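Local coordinates for extracellular ligand-binding receptor (Rhodopseudomonas palustris, PDB 4F06), which binds p-hydroxybenzoic acid and probably delivers such lignin-derived aromatic acids to an ABC transporter as its solute-binding component, at residues 46-51 and 65-70; 74-79 and 86-91; 125-130 and 156-161; 234-239 and 254-259. All coordinates share one frame; numbering follows the deposited sequence.

Interaction 1 of 4, residues 46-51 and 65-70; sequences EFVYRD and QELIVK. With SO4 (sulfate ion), chain H.
Arg50 and Leu67 share most of this contact between strand 43-51 and helix 57-69. The tight part is aliphatic: CG of Arg50 packs 3.7 Å from CD1 of Leu67, CG1 of Val48 lies 3.9 Å from CD2 of Leu67, and that same CD2 sits over one face of the guanidinium, near the rim. A bend at the second torsion (chi2 -64°) turns the charged end out across the strand toward Glu66 and the sulfate, and Arg50 NE gives a fairly straight bond of 3.0 Å to Glu66 OE1. The oxygen is met on its syn side but tilted out of the carboxylate plane; the two flat groups are 39° apart, and this salt bridge is single rather than two-pronged. The looser, partly exposed side is polar. There NH2 of Arg50 reaches O2 of a sulfate at 2.8 Å, and NH1 of Arg50 reaches sulfate O4 at 2.9 Å; the ion is probably left from crystallisation. NH1 also bonds back to Tyr49 O, which fixes the rotation of the group. A methionine in place of Arg50 would probably leave Glu66 without its charged mate and take both direct hydrogen bonds from the sulfate. Segments 46-51 and 65-69 run nearly antiparallel, at 154°, within a beta-alpha-beta crossover that passes strand 5-12 to reach strand 75-78, in the Rossmann-like manner of periplasmic binding proteins.

Interaction 2 of 4, residues 74-79 and 86-91; sequences QYLAGL and MAVAPL
With CG1 anti to the backbone N (chi1 175°), Val88 spreads its two methyls so that each meets a different leucine of segment 74-79. CG1 of Val88 lies 4.2 Å from CD1 of Leu76, which comes down from the strand with its CG beside its own backbone N. The other branch, CG2 of Val88, is 4.3 Å from CD1 of Leu79, just past the strand's end. Val88 is thus forked between the two leucines, and the contact is purely apolar, at relaxed van der Waals distance and fully buried. Both leucines point to the same side, consistent with the irregular backbone between them: the backbone angles at Gly78 would jam a side chain against the preceding carbonyl oxygen, and Leu79 follows with a positive phi of 76°. Leu79 leads directly into Tyr80, Phe81 and Thr82 of the p-hydroxybenzoic acid pocket, and its own side chain stays about 8 Å from the ligand. Around the contact, Met99 of strand 99-101 touches both Val88 and Leu79, whereas Leu67 of helix 57-69 lies against Leu76. Helix 82-88 therefore packs on the sheet over strands 75-78 and 99-101, with helix 57-69 as its neighbour.

Interaction 3 of 4, residues 125-130 and 156-161; sequences QNTVPA and ETAFKK
Thr127 OG1 is hydrogen-bonded to Met123 O in the preceding turn of its own helix, which settles the rotation of the side chain and presents the methyl to the second helix. That methyl, CG2 of Thr127, lies anti to the backbone N and does most of the touching: it is 3.5 Å from Phe159 N and 3.7 Å from CB of Ala158, so it rests on the backbone as much as on side chains. It also comes up at the edge of the Phe159 ring, near the ring plane. The small residues let the helices approach closely: the axes of segments 125-130 and 156-161 are 8.3 Å apart at 28°, and the CA atoms of Thr127 and Phe159 are separated by 6.0 Å. Both helices pack on the sheet of the second Rossmann-like lobe, and helix 150-165 is the crossover that links strand 141-147 to its parallel neighbour 169-176. Phe159 fits between helix and sheet. Its first torsion (chi1 -166°) swings the ring along helix 123-136, where CE2 of Phe159 approaches C of Ala130 at 4.0 Å. Beyond the pair, the ring stacks with Phe199 and touches Val142 and Ile144 of strand 141-147.

Interaction 4 of 4, residues 234-239 and 254-259; sequences VTEPDL and HYAVSH
Glu236 reaches across to the loop 254-259 and takes the backbone N-H of Val257 on OE2, the N of Val257 lying 3.1 Å from OE2 of Glu236 with an N-H...O angle of 164°. The donor comes from well above the carboxylate plane, 64° out of it. The same OE2 accepts a bond of 2.8 Å from water 1, which in turn accepts from Ser258 N. Glu236 OE1 is reached by water 2, which also donates to Tyr255 O, so two bridges flank the direct bond. The side chains lie alongside one another, pointing opposite ways, and the methyl CG2 of Val257 packs against the carboxylate end, 3.6 Å from CD of Glu236. The bend at chi2 (86°) folds the carboxylate toward Ala256 and Val257. Replacing Glu236 by a leucine would probably leave Val257 N without its acceptor and take one anchor from each of the two waters. In the next shell, Glu236 opens a short 3-10 turn in which Asp238 N binds Thr235 O, while Val257 sits in a type I turn closed by His259 N on Ala256 O. Asn264 fastens this turn through Val257 O and His259 O. Both loops follow parallel strands, 226-230 and 250-253. With a peptide N-H and two waters all donating to it, the carboxylate is likely to be ionised, an acceptor tying one loop to the backbone of the other.

Overall arrangement
Interactions 1 and 2 share one sheet and touch directly, their centres 11 Å apart, with Gln65 of the first against Leu91 of the second. Interactions 3 and 4 belong to the other sheet; their centres are 20 Å apart, and a weak hydrogen bond from His254 to Asn126 joins them. Between the two groups nothing touches: interaction 2 stays about 12 Å from interaction 4 and about 13 Å from interaction 3 at the nearest atoms. The side chains of Leu79, Thr127 and Glu236 lie about 8, 10 and 11 Å, respectively, from a bound p-hydroxybenzoic acid. None of them touches the ligand at such distances; interaction 2 leads by sequence into the pocket residues Tyr80 to Thr82.

Interaction 1 of 4, residues 46-51 and 65-70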
loop_
_atom_site.group_PDB
_atom_site.type_symbol
_atom_site.label_atom_id
_atom_site.label_comp_id
_atom_site.label_asym_id
_atom_site.label_seq_id
_atom_site.Cartn_x
_atom_site.Cartn_y
_atom_site.Cartn_z
ATOM N N GLU A 46 -22.491 5.557 6.259
ATOM C CA GLU A 46 -22.686 4.547 5.224
ATOM C C GLU A 46 -21.544 4.663 4.203
ATOM O O GLU A 46 -21.311 5.748 3.679
ATOM C CB GLU A 46 -24.046 4.774 4.508
ATOM C CG GLU A 46 -24.342 3.781 3.403
ATOM C CD GLU A 46 -25.616 4.097 2.647
ATOM O OE1 GLU A 46 -26.478 4.893 3.135
ATOM O OE2 GLU A 46 -25.771 3.526 1.537
ATOM N N PHE A 47 -20.919 3.535 3.875
ATOM C CA PHE A 47 -19.886 3.466 2.853
ATOM C C PHE A 47 -20.507 3.004 1.545
ATOM O O PHE A 47 -21.264 2.019 1.511
ATOM C CB PHE A 47 -18.795 2.515 3.328
ATOM C CG PHE A 47 -18.034 3.029 4.530
ATOM C CD1 PHE A 47 -18.484 2.750 5.839
ATOM C CD2 PHE A 47 -16.832 3.766 4.355
ATOM C CE1 PHE A 47 -17.798 3.239 6.951
ATOM C CE2 PHE A 47 -16.147 4.241 5.482
ATOM C CZ PHE A 47 -16.616 3.963 6.770
ATOM N N VAL A 48 -20.186 3.739 0.475
ATOM C CA VAL A 48 -20.692 3.542 -0.910
ATOM C C VAL A 48 -19.474 3.231 -1.801
ATOM O O VAL A 48 -18.524 4.010 -1.818
ATOM C CB VAL A 48 -21.403 4.828 -1.423
ATOM C CG1 VAL A 48 -22.009 4.597 -2.822
ATOM C CG2 VAL A 48 -22.465 5.282 -0.407
ATOM N N TYR A 49 -19.487 2.103 -2.517
ATOM C CA TYR A 49 -18.303 1.655 -3.261
ATOM C C TYR A 49 -18.458 1.895 -4.753
ATOM O O TYR A 49 -19.516 1.614 -5.336
ATOM C CB TYR A 49 -18.038 0.144 -2.991
ATOM C CG TYR A 49 -17.752 -0.112 -1.530
ATOM C CD1 TYR A 49 -18.788 -0.320 -0.620
ATOM C CD2 TYR A 49 -16.436 -0.102 -1.064
ATOM C CE1 TYR A 49 -18.499 -0.525 0.727
ATOM C CE2 TYR A 49 -16.158 -0.305 0.278
ATOM C CZ TYR A 49 -17.183 -0.502 1.158
ATOM O OH TYR A 49 -16.902 -0.706 2.499
ATOM N N ARG A 50 -17.385 2.338 -5.393
ATOM C CA ARG A 50 -17.373 2.520 -6.838
ATOM C C ARG A 50 -16.083 1.906 -7.379
ATOM O O ARG A 50 -15.052 1.837 -6.681
ATOM C CB ARG A 50 -17.418 4.022 -7.173
ATOM C CG ARG A 50 -18.704 4.737 -6.770
ATOM C CD ARG A 50 -19.903 4.191 -7.548
ATOM N NE ARG A 50 -21.166 4.866 -7.187
ATOM C CZ ARG A 50 -22.081 4.376 -6.364
ATOM N NH1 ARG A 50 -21.890 3.192 -5.779
ATOM N NH2 ARG A 50 -23.196 5.077 -6.136
ATOM N N ASP A 51 -16.118 1.486 -8.646
ATOM C CA ASP A 51 -15.067 0.624 -9.193
ATOM C C ASP A 51 -14.088 1.383 -10.102
ATOM O O ASP A 51 -14.394 1.781 -11.227
ATOM C CB ASP A 51 -15.770 -0.517 -9.939
ATOM C CG ASP A 51 -14.853 -1.612 -10.383
ATOM O OD1 ASP A 51 -13.623 -1.627 -10.065
ATOM O OD2 ASP A 51 -15.408 -2.506 -11.061
ATOM N N GLN A 65 -16.679 12.650 -8.761
ATOM C CA GLN A 65 -17.667 13.716 -8.950
ATOM C C GLN A 65 -19.086 13.174 -8.769
ATOM O O GLN A 65 -19.912 13.861 -8.173
ATOM C CB GLN A 65 -17.500 14.356 -10.331
ATOM C CG GLN A 65 -16.216 15.146 -10.390
ATOM C CD GLN A 65 -15.872 15.676 -11.752
ATOM O OE1 GLN A 65 -16.257 15.092 -12.778
ATOM N NE2 GLN A 65 -15.160 16.819 -11.773
ATOM N N GLU A 66 -19.389 11.966 -9.263
ATOM C CA GLU A 66 -20.723 11.398 -9.041
ATOM C C GLU A 66 -20.976 11.169 -7.554
ATOM O O GLU A 66 -22.085 11.384 -7.041
ATOM C CB GLU A 66 -20.875 10.072 -9.814
ATOM C CG GLU A 66 -22.253 9.407 -9.645
ATOM C CD GLU A 66 -22.465 8.320 -8.511
ATOM O OE1 GLU A 66 -21.571 7.821 -7.800
ATOM O OE2 GLU A 66 -23.623 7.872 -8.313
ATOM N N LEU A 67 -19.975 10.658 -6.845
ATOM C CA LEU A 67 -20.167 10.424 -5.401
ATOM C C LEU A 67 -20.416 11.763 -4.660
ATOM O O LEU A 67 -21.265 11.831 -3.777
ATOM C CB LEU A 67 -18.944 9.731 -4.798
ATOM C CG LEU A 67 -18.838 8.245 -5.168
ATOM C CD1 LEU A 67 -17.385 7.749 -5.012
ATOM C CD2 LEU A 67 -19.829 7.457 -4.332
ATOM N N ILE A 68 -19.681 12.823 -5.039
ATOM C CA ILE A 68 -19.858 14.133 -4.412
ATOM C C ILE A 68 -21.249 14.701 -4.730
ATOM O O ILE A 68 -21.944 15.200 -3.824
ATOM C CB ILE A 68 -18.747 15.103 -4.893
ATOM C CG1 ILE A 68 -17.387 14.705 -4.266
ATOM C CG2 ILE A 68 -19.032 16.571 -4.526
ATOM C CD1 ILE A 68 -16.169 15.276 -4.969
ATOM N N VAL A 69 -21.665 14.626 -6.001
ATOM C CA VAL A 69 -22.914 15.285 -6.417
ATOM C C VAL A 69 -24.177 14.447 -6.143
ATOM O O VAL A 69 -25.167 14.954 -5.606
ATOM C CB VAL A 69 -22.829 15.678 -7.902
ATOM C CG1 VAL A 69 -24.178 16.169 -8.402
ATOM C CG2 VAL A 69 -21.768 16.743 -8.104
ATOM N N LYS A 70 -24.136 13.173 -6.526
ATOM C CA LYS A 70 -25.350 12.364 -6.457
ATOM C C LYS A 70 -25.497 11.707 -5.089
ATOM O O LYS A 70 -26.585 11.657 -4.553
ATOM C CB LYS A 70 -25.383 11.354 -7.610
ATOM C CG LYS A 70 -25.268 12.018 -8.975
ATOM C CD LYS A 70 -26.425 12.981 -9.227
ATOM C CE LYS A 70 -26.709 13.170 -10.705
ATOM N NZ LYS A 70 -25.464 13.481 -11.446
HETATM S S SO4 H . -25.073 2.334 -3.957
HETATM O O1 SO4 H . -26.157 1.462 -4.481
HETATM O O2 SO4 H . -25.151 3.663 -4.632
HETATM O O3 SO4 H . -25.265 2.528 -2.491
HETATM O O4 SO4 H . -23.734 1.713 -4.186
#

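Interaction 2 of 4, residues 74-79 and 86-91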
loop_
_atom_site.group_PDB
_atom_site.type_symbol
_atom_site.label_atom_id
_atom_site.label_comp_id
_atom_site.label_asym_id
_atom_site.label_seq_id
_atom_site.Cartn_x
_atom_site.Cartn_y
_atom_site.Cartn_z
ATOM N N GLN A 74 -19.626 13.133 2.267
ATOM C CA GLN A 74 -18.802 14.082 3.006
ATOM C C GLN A 74 -17.321 13.759 2.918
ATOM O O GLN A 74 -16.466 14.630 3.190
ATOM C CB GLN A 74 -19.218 14.183 4.465
ATOM C CG GLN A 74 -20.518 14.916 4.689
ATOM C CD GLN A 74 -20.680 15.274 6.156
ATOM O OE1 GLN A 74 -19.700 15.444 6.856
ATOM N NE2 GLN A 74 -21.896 15.437 6.603
ATOM N N TYR A 75 -16.972 12.495 2.571
ATOM C CA TYR A 75 -15.584 12.011 2.545
ATOM C C TYR A 75 -15.446 11.070 1.363
ATOM O O TYR A 75 -16.399 10.357 1.035
ATOM C CB TYR A 75 -15.244 11.223 3.837
ATOM C CG TYR A 75 -15.382 12.089 5.071
ATOM C CD1 TYR A 75 -14.336 12.938 5.477
ATOM C CD2 TYR A 75 -16.594 12.153 5.739
ATOM C CE1 TYR A 75 -14.517 13.828 6.535
ATOM C CE2 TYR A 75 -16.783 13.018 6.798
ATOM C CZ TYR A 75 -15.761 13.869 7.178
ATOM O OH TYR A 75 -15.895 14.807 8.199
ATOM N N LEU A 76 -14.250 11.090 0.776
ATOM C CA LEU A 76 -13.878 10.084 -0.239
ATOM C C LEU A 76 -12.739 9.229 0.355
ATOM O O LEU A 76 -12.025 9.657 1.289
ATOM C CB LEU A 76 -13.366 10.768 -1.533
ATOM C CG LEU A 76 -14.476 11.402 -2.369
ATOM C CD1 LEU A 76 -13.895 12.414 -3.340
ATOM C CD2 LEU A 76 -15.227 10.306 -3.124
ATOM N N ALA A 77 -12.561 8.041 -0.192
ATOM C CA ALA A 77 -11.536 7.143 0.329
ATOM C C ALA A 77 -11.173 6.123 -0.721
ATOM O O ALA A 77 -11.949 5.870 -1.657
ATOM C CB ALA A 77 -12.021 6.393 1.576
ATOM N N GLY A 78 -9.996 5.522 -0.557
ATOM C CA GLY A 78 -9.620 4.371 -1.382
ATOM C C GLY A 78 -8.449 4.704 -2.258
ATOM O O GLY A 78 -7.422 5.231 -1.776
ATOM N N LEU A 79 -8.625 4.444 -3.560
ATOM C CA LEU A 79 -7.680 4.800 -4.646
ATOM C C LEU A 79 -6.489 3.866 -4.649
ATOM O O LEU A 79 -5.445 4.118 -4.003
ATOM C CB LEU A 79 -7.286 6.299 -4.670
ATOM C CG LEU A 79 -8.401 7.307 -4.991
ATOM C CD1 LEU A 79 -8.941 7.065 -6.411
ATOM C CD2 LEU A 79 -9.508 7.379 -3.948
HETATM N N MSE A 86 -4.219 10.889 -8.288
HETATM C CA MSE A 86 -3.843 12.197 -8.819
HETATM C C MSE A 86 -4.958 12.912 -9.542
HETATM O O MSE A 86 -5.021 14.143 -9.504
HETATM C CB MSE A 86 -2.638 12.048 -9.755
HETATM C CG MSE A 86 -1.336 11.559 -9.122
HETATM SE SE MSE A 86 -0.581 12.856 -7.950
HETATM C CE MSE A 86 1.195 12.008 -7.788
ATOM N N ALA A 87 -5.828 12.162 -10.204
ATOM C CA ALA A 87 -6.949 12.755 -10.931
ATOM C C ALA A 87 -7.993 13.332 -9.981
ATOM O O ALA A 87 -8.628 14.337 -10.297
ATOM C CB ALA A 87 -7.573 11.697 -11.844
ATOM N N VAL A 88 -8.167 12.707 -8.825
ATOM C CA VAL A 88 -9.210 13.124 -7.876
ATOM C C VAL A 88 -8.711 14.278 -6.983
ATOM O O VAL A 88 -9.478 15.174 -6.642
ATOM C CB VAL A 88 -9.665 11.916 -7.021
ATOM C CG1 VAL A 88 -10.643 12.364 -5.952
ATOM C CG2 VAL A 88 -10.300 10.883 -7.934
ATOM N N ALA A 89 -7.410 14.282 -6.652
ATOM C CA ALA A 89 -6.845 15.260 -5.699
ATOM C C ALA A 89 -7.244 16.733 -5.942
ATOM O O ALA A 89 -7.626 17.409 -4.983
ATOM C CB ALA A 89 -5.335 15.117 -5.685
ATOM N N PRO A 90 -7.153 17.235 -7.195
ATOM C CA PRO A 90 -7.393 18.686 -7.407
ATOM C C PRO A 90 -8.885 19.045 -7.171
ATOM O O PRO A 90 -9.187 20.234 -7.062
ATOM C CB PRO A 90 -6.862 18.983 -8.846
ATOM C CG PRO A 90 -6.766 17.654 -9.477
ATOM C CD PRO A 90 -6.651 16.590 -8.436
ATOM N N LEU A 91 -9.830 18.087 -7.062
ATOM C CA LEU A 91 -11.290 18.336 -6.898
ATOM C C LEU A 91 -11.613 18.701 -5.464
ATOM O O LEU A 91 -12.651 19.292 -5.180
ATOM C CB LEU A 91 -12.168 17.039 -7.287
ATOM C CG LEU A 91 -11.929 16.398 -8.626
ATOM C CD1 LEU A 91 -12.784 15.179 -8.666
ATOM C CD2 LEU A 91 -12.351 17.391 -9.695
#

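Interaction 3 of 4, residues 125-130 and 156-161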
loop_
_atom_site.group_PDB
_atom_site.type_symbol
_atom_site.label_atom_id
_atom_site.label_comp_id
_atom_site.label_asym_id
_atom_site.label_seq_id
_atom_site.Cartn_x
_atom_site.Cartn_y
_atom_site.Cartn_z
ATOM N N GLN A 125 9.057 5.217 1.743
ATOM C CA GLN A 125 8.975 4.733 3.112
ATOM C C GLN A 125 9.395 3.261 3.229
ATOM O O GLN A 125 10.172 2.909 4.114
ATOM C CB GLN A 125 7.542 4.920 3.598
ATOM C CG GLN A 125 7.307 4.599 5.079
ATOM C CD GLN A 125 5.886 5.005 5.438
ATOM O OE1 GLN A 125 4.919 4.702 4.703
ATOM N NE2 GLN A 125 5.739 5.712 6.545
ATOM N N ASN A 126 8.917 2.407 2.317
ATOM C CA ASN A 126 9.278 0.990 2.335
ATOM C C ASN A 126 10.603 0.709 1.631
ATOM O O ASN A 126 11.291 -0.273 1.966
ATOM C CB ASN A 126 8.181 0.118 1.705
ATOM C CG ASN A 126 6.928 -0.016 2.565
ATOM O OD1 ASN A 126 5.758 -0.038 2.044
ATOM N ND2 ASN A 126 7.143 -0.157 3.840
ATOM N N THR A 127 11.005 1.547 0.665
ATOM C CA THR A 127 12.212 1.250 -0.131
ATOM C C THR A 127 13.509 1.628 0.568
ATOM O O THR A 127 14.531 0.944 0.404
ATOM C CB THR A 127 12.117 1.951 -1.503
ATOM O OG1 THR A 127 11.012 1.415 -2.213
ATOM C CG2 THR A 127 13.389 1.709 -2.335
ATOM N N VAL A 128 13.512 2.722 1.338
ATOM C CA VAL A 128 14.775 3.088 2.021
ATOM C C VAL A 128 15.238 1.912 2.906
ATOM O O VAL A 128 16.425 1.563 2.854
ATOM C CB VAL A 128 14.570 4.426 2.761
ATOM C CG1 VAL A 128 15.668 4.660 3.811
ATOM C CG2 VAL A 128 14.544 5.577 1.741
ATOM N N PRO A 129 14.350 1.271 3.714
ATOM C CA PRO A 129 14.826 0.086 4.450
ATOM C C PRO A 129 15.281 -1.068 3.554
ATOM O O PRO A 129 16.208 -1.784 3.933
ATOM C CB PRO A 129 13.602 -0.288 5.316
ATOM C CG PRO A 129 12.952 1.058 5.589
ATOM C CD PRO A 129 13.048 1.740 4.229
ATOM N N ALA A 130 14.645 -1.270 2.397
ATOM C CA ALA A 130 15.079 -2.336 1.492
ATOM C C ALA A 130 16.512 -2.103 1.075
ATOM O O ALA A 130 17.289 -3.077 1.002
ATOM C CB ALA A 130 14.182 -2.415 0.266
ATOM N N GLU A 156 12.567 3.367 -7.626
ATOM C CA GLU A 156 13.883 3.372 -8.241
ATOM C C GLU A 156 14.760 4.477 -7.647
ATOM O O GLU A 156 15.937 4.237 -7.332
ATOM C CB GLU A 156 13.728 3.535 -9.758
ATOM C CG GLU A 156 15.069 3.684 -10.473
ATOM C CD GLU A 156 14.915 3.918 -11.958
ATOM O OE1 GLU A 156 13.816 4.009 -12.459
ATOM O OE2 GLU A 156 15.964 4.082 -12.625
ATOM N N THR A 157 14.230 5.695 -7.557
ATOM C CA THR A 157 14.997 6.858 -7.058
ATOM C C THR A 157 15.416 6.604 -5.610
ATOM O O THR A 157 16.588 6.786 -5.243
ATOM C CB THR A 157 14.126 8.110 -7.163
ATOM O OG1 THR A 157 13.789 8.300 -8.541
ATOM C CG2 THR A 157 14.896 9.297 -6.627
ATOM N N ALA A 158 14.473 6.116 -4.790
ATOM C CA ALA A 158 14.775 5.870 -3.381
ATOM C C ALA A 158 15.854 4.806 -3.225
ATOM O O ALA A 158 16.787 4.930 -2.397
ATOM C CB ALA A 158 13.509 5.414 -2.662
ATOM N N PHE A 159 15.744 3.712 -3.996
ATOM C CA PHE A 159 16.729 2.643 -3.857
ATOM C C PHE A 159 18.109 3.108 -4.344
ATOM O O PHE A 159 19.118 2.872 -3.656
ATOM C CB PHE A 159 16.304 1.366 -4.623
ATOM C CG PHE A 159 17.121 0.188 -4.225
ATOM C CD1 PHE A 159 18.363 -0.066 -4.805
ATOM C CD2 PHE A 159 16.675 -0.653 -3.216
ATOM C CE1 PHE A 159 19.145 -1.148 -4.394
ATOM C CE2 PHE A 159 17.423 -1.759 -2.819
ATOM C CZ PHE A 159 18.674 -1.991 -3.392
ATOM N N LYS A 160 18.175 3.736 -5.527
ATOM C CA LYS A 160 19.482 4.221 -6.032
ATOM C C LYS A 160 20.117 5.133 -5.005
ATOM O O LYS A 160 21.308 4.938 -4.684
ATOM C CB LYS A 160 19.293 5.037 -7.308
ATOM C CG LYS A 160 19.121 4.229 -8.544
ATOM C CD LYS A 160 18.921 5.170 -9.736
ATOM C CE LYS A 160 18.872 4.401 -11.052
ATOM N NZ LYS A 160 18.818 5.373 -12.189
ATOM N N LYS A 161 19.385 6.135 -4.504
ATOM C CA LYS A 161 20.011 7.123 -3.629
ATOM C C LYS A 161 20.518 6.470 -2.348
ATOM O O LYS A 161 21.634 6.759 -1.872
ATOM C CB LYS A 161 19.016 8.251 -3.315
ATOM C CG LYS A 161 18.801 9.213 -4.475
ATOM C CD LYS A 161 17.939 10.408 -4.136
ATOM C CE LYS A 161 17.797 11.304 -5.358
ATOM N NZ LYS A 161 17.040 12.522 -4.958
#

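Interaction 4 of 4, residues 234-239 and 254-259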
loop_
_atom_site.group_PDB
_atom_site.type_symbol
_atom_site.label_atom_id
_atom_site.label_comp_id
_atom_site.label_asym_id
_atom_site.label_seq_id
_atom_site.Cartn_x
_atom_site.Cartn_y
_atom_site.Cartn_z
ATOM N N VAL A 234 4.873 -9.611 -2.922
ATOM C CA VAL A 234 4.663 -10.894 -2.262
ATOM C C VAL A 234 3.447 -10.844 -1.349
ATOM O O VAL A 234 3.421 -11.412 -0.276
ATOM C CB VAL A 234 5.909 -11.384 -1.522
ATOM C CG1 VAL A 234 6.983 -11.831 -2.511
ATOM C CG2 VAL A 234 6.444 -10.304 -0.590
ATOM N N THR A 235 2.374 -10.223 -1.808
ATOM C CA THR A 235 1.154 -10.181 -1.006
ATOM C C THR A 235 0.655 -11.574 -0.677
ATOM O O THR A 235 0.743 -12.517 -1.474
ATOM C CB THR A 235 0.045 -9.318 -1.588
ATOM O OG1 THR A 235 -0.367 -9.835 -2.840
ATOM C CG2 THR A 235 0.516 -7.864 -1.737
ATOM N N GLU A 236 0.117 -11.720 0.545
ATOM C CA GLU A 236 -0.176 -13.029 1.096
ATOM C C GLU A 236 -1.050 -13.898 0.197
ATOM O O GLU A 236 -0.785 -15.099 0.087
ATOM C CB GLU A 236 -0.711 -12.907 2.532
ATOM C CG GLU A 236 0.391 -12.582 3.539
ATOM C CD GLU A 236 0.667 -11.092 3.679
ATOM O OE1 GLU A 236 0.124 -10.224 2.899
ATOM O OE2 GLU A 236 1.452 -10.768 4.584
ATOM N N PRO A 237 -2.136 -13.338 -0.396
ATOM C CA PRO A 237 -2.983 -14.251 -1.199
ATOM C C PRO A 237 -2.304 -14.835 -2.415
ATOM O O PRO A 237 -2.770 -15.852 -2.931
ATOM C CB PRO A 237 -4.166 -13.367 -1.598
ATOM C CG PRO A 237 -4.200 -12.346 -0.463
ATOM C CD PRO A 237 -2.757 -12.026 -0.203
ATOM N N ASP A 238 -1.189 -14.258 -2.850
ATOM C CA ASP A 238 -0.440 -14.865 -3.970
ATOM C C ASP A 238 0.650 -15.799 -3.519
ATOM O O ASP A 238 1.203 -16.501 -4.357
ATOM C CB ASP A 238 0.070 -13.820 -4.946
ATOM C CG ASP A 238 -0.903 -13.568 -6.107
ATOM O OD1 ASP A 238 -1.757 -14.440 -6.430
ATOM O OD2 ASP A 238 -0.779 -12.518 -6.755
ATOM N N LEU A 239 0.952 -15.870 -2.221
ATOM C CA LEU A 239 2.033 -16.783 -1.778
ATOM C C LEU A 239 1.729 -18.236 -2.205
ATOM O O LEU A 239 2.624 -18.897 -2.712
ATOM C CB LEU A 239 2.316 -16.651 -0.279
ATOM C CG LEU A 239 2.958 -15.295 0.108
ATOM C CD1 LEU A 239 3.172 -15.291 1.617
ATOM C CD2 LEU A 239 4.280 -15.041 -0.613
ATOM N N HIS A 254 5.165 -2.460 5.473
ATOM C CA HIS A 254 4.552 -1.938 6.696
ATOM C C HIS A 254 3.509 -2.881 7.317
ATOM O O HIS A 254 3.075 -2.647 8.433
ATOM C CB HIS A 254 3.904 -0.573 6.372
ATOM C CG HIS A 254 2.902 -0.727 5.290
ATOM N ND1 HIS A 254 3.253 -1.096 4.006
ATOM C CD2 HIS A 254 1.524 -0.697 5.343
ATOM C CE1 HIS A 254 2.127 -1.295 3.295
ATOM N NE2 HIS A 254 1.064 -1.037 4.090
ATOM N N TYR A 255 3.095 -3.919 6.599
ATOM C CA TYR A 255 2.089 -4.827 7.136
ATOM C C TYR A 255 2.341 -6.234 6.649
ATOM O O TYR A 255 2.534 -6.454 5.446
ATOM C CB TYR A 255 0.640 -4.399 6.762
ATOM C CG TYR A 255 -0.402 -5.340 7.367
ATOM C CD1 TYR A 255 -0.560 -5.411 8.756
ATOM C CD2 TYR A 255 -1.160 -6.220 6.573
ATOM C CE1 TYR A 255 -1.468 -6.292 9.336
ATOM C CE2 TYR A 255 -2.099 -7.082 7.169
ATOM C CZ TYR A 255 -2.206 -7.143 8.541
ATOM O OH TYR A 255 -3.101 -8.032 9.104
ATOM N N ALA A 256 2.211 -7.190 7.572
ATOM C CA ALA A 256 2.133 -8.623 7.251
ATOM C C ALA A 256 0.932 -9.215 7.967
ATOM O O ALA A 256 0.699 -8.899 9.138
ATOM C CB ALA A 256 3.405 -9.389 7.660
ATOM N N VAL A 257 0.200 -10.094 7.293
ATOM C CA VAL A 257 -0.938 -10.770 7.918
ATOM C C VAL A 257 -0.450 -11.546 9.150
ATOM O O VAL A 257 -1.179 -11.680 10.143
ATOM C CB VAL A 257 -1.627 -11.696 6.916
ATOM C CG1 VAL A 257 -2.712 -12.538 7.577
ATOM C CG2 VAL A 257 -2.203 -10.857 5.782
ATOM N N SER A 258 0.799 -12.010 9.111
ATOM C CA SER A 258 1.395 -12.762 10.226
ATOM C C SER A 258 1.857 -11.863 11.377
ATOM O O SER A 258 2.394 -12.373 12.384
ATOM C CB SER A 258 2.601 -13.525 9.731
ATOM O OG SER A 258 3.648 -12.616 9.425
ATOM N N HIS A 259 1.661 -10.539 11.307
ATOM C CA HIS A 259 2.200 -9.680 12.371
ATOM C C HIS A 259 1.760 -10.159 13.747
ATOM O O HIS A 259 0.543 -10.326 13.997
ATOM C CB HIS A 259 1.779 -8.209 12.143
ATOM C CG HIS A 259 2.375 -7.272 13.146
ATOM N ND1 HIS A 259 3.726 -7.050 13.221
ATOM C CD2 HIS A 259 1.776 -6.487 14.116
ATOM C CE1 HIS A 259 3.968 -6.158 14.199
ATOM N NE2 HIS A 259 2.786 -5.805 14.750
HETATM O O HOH W 1 2.294 -12.830 6.361
HETATM O O HOH W 2 1.024 -7.455 3.133
#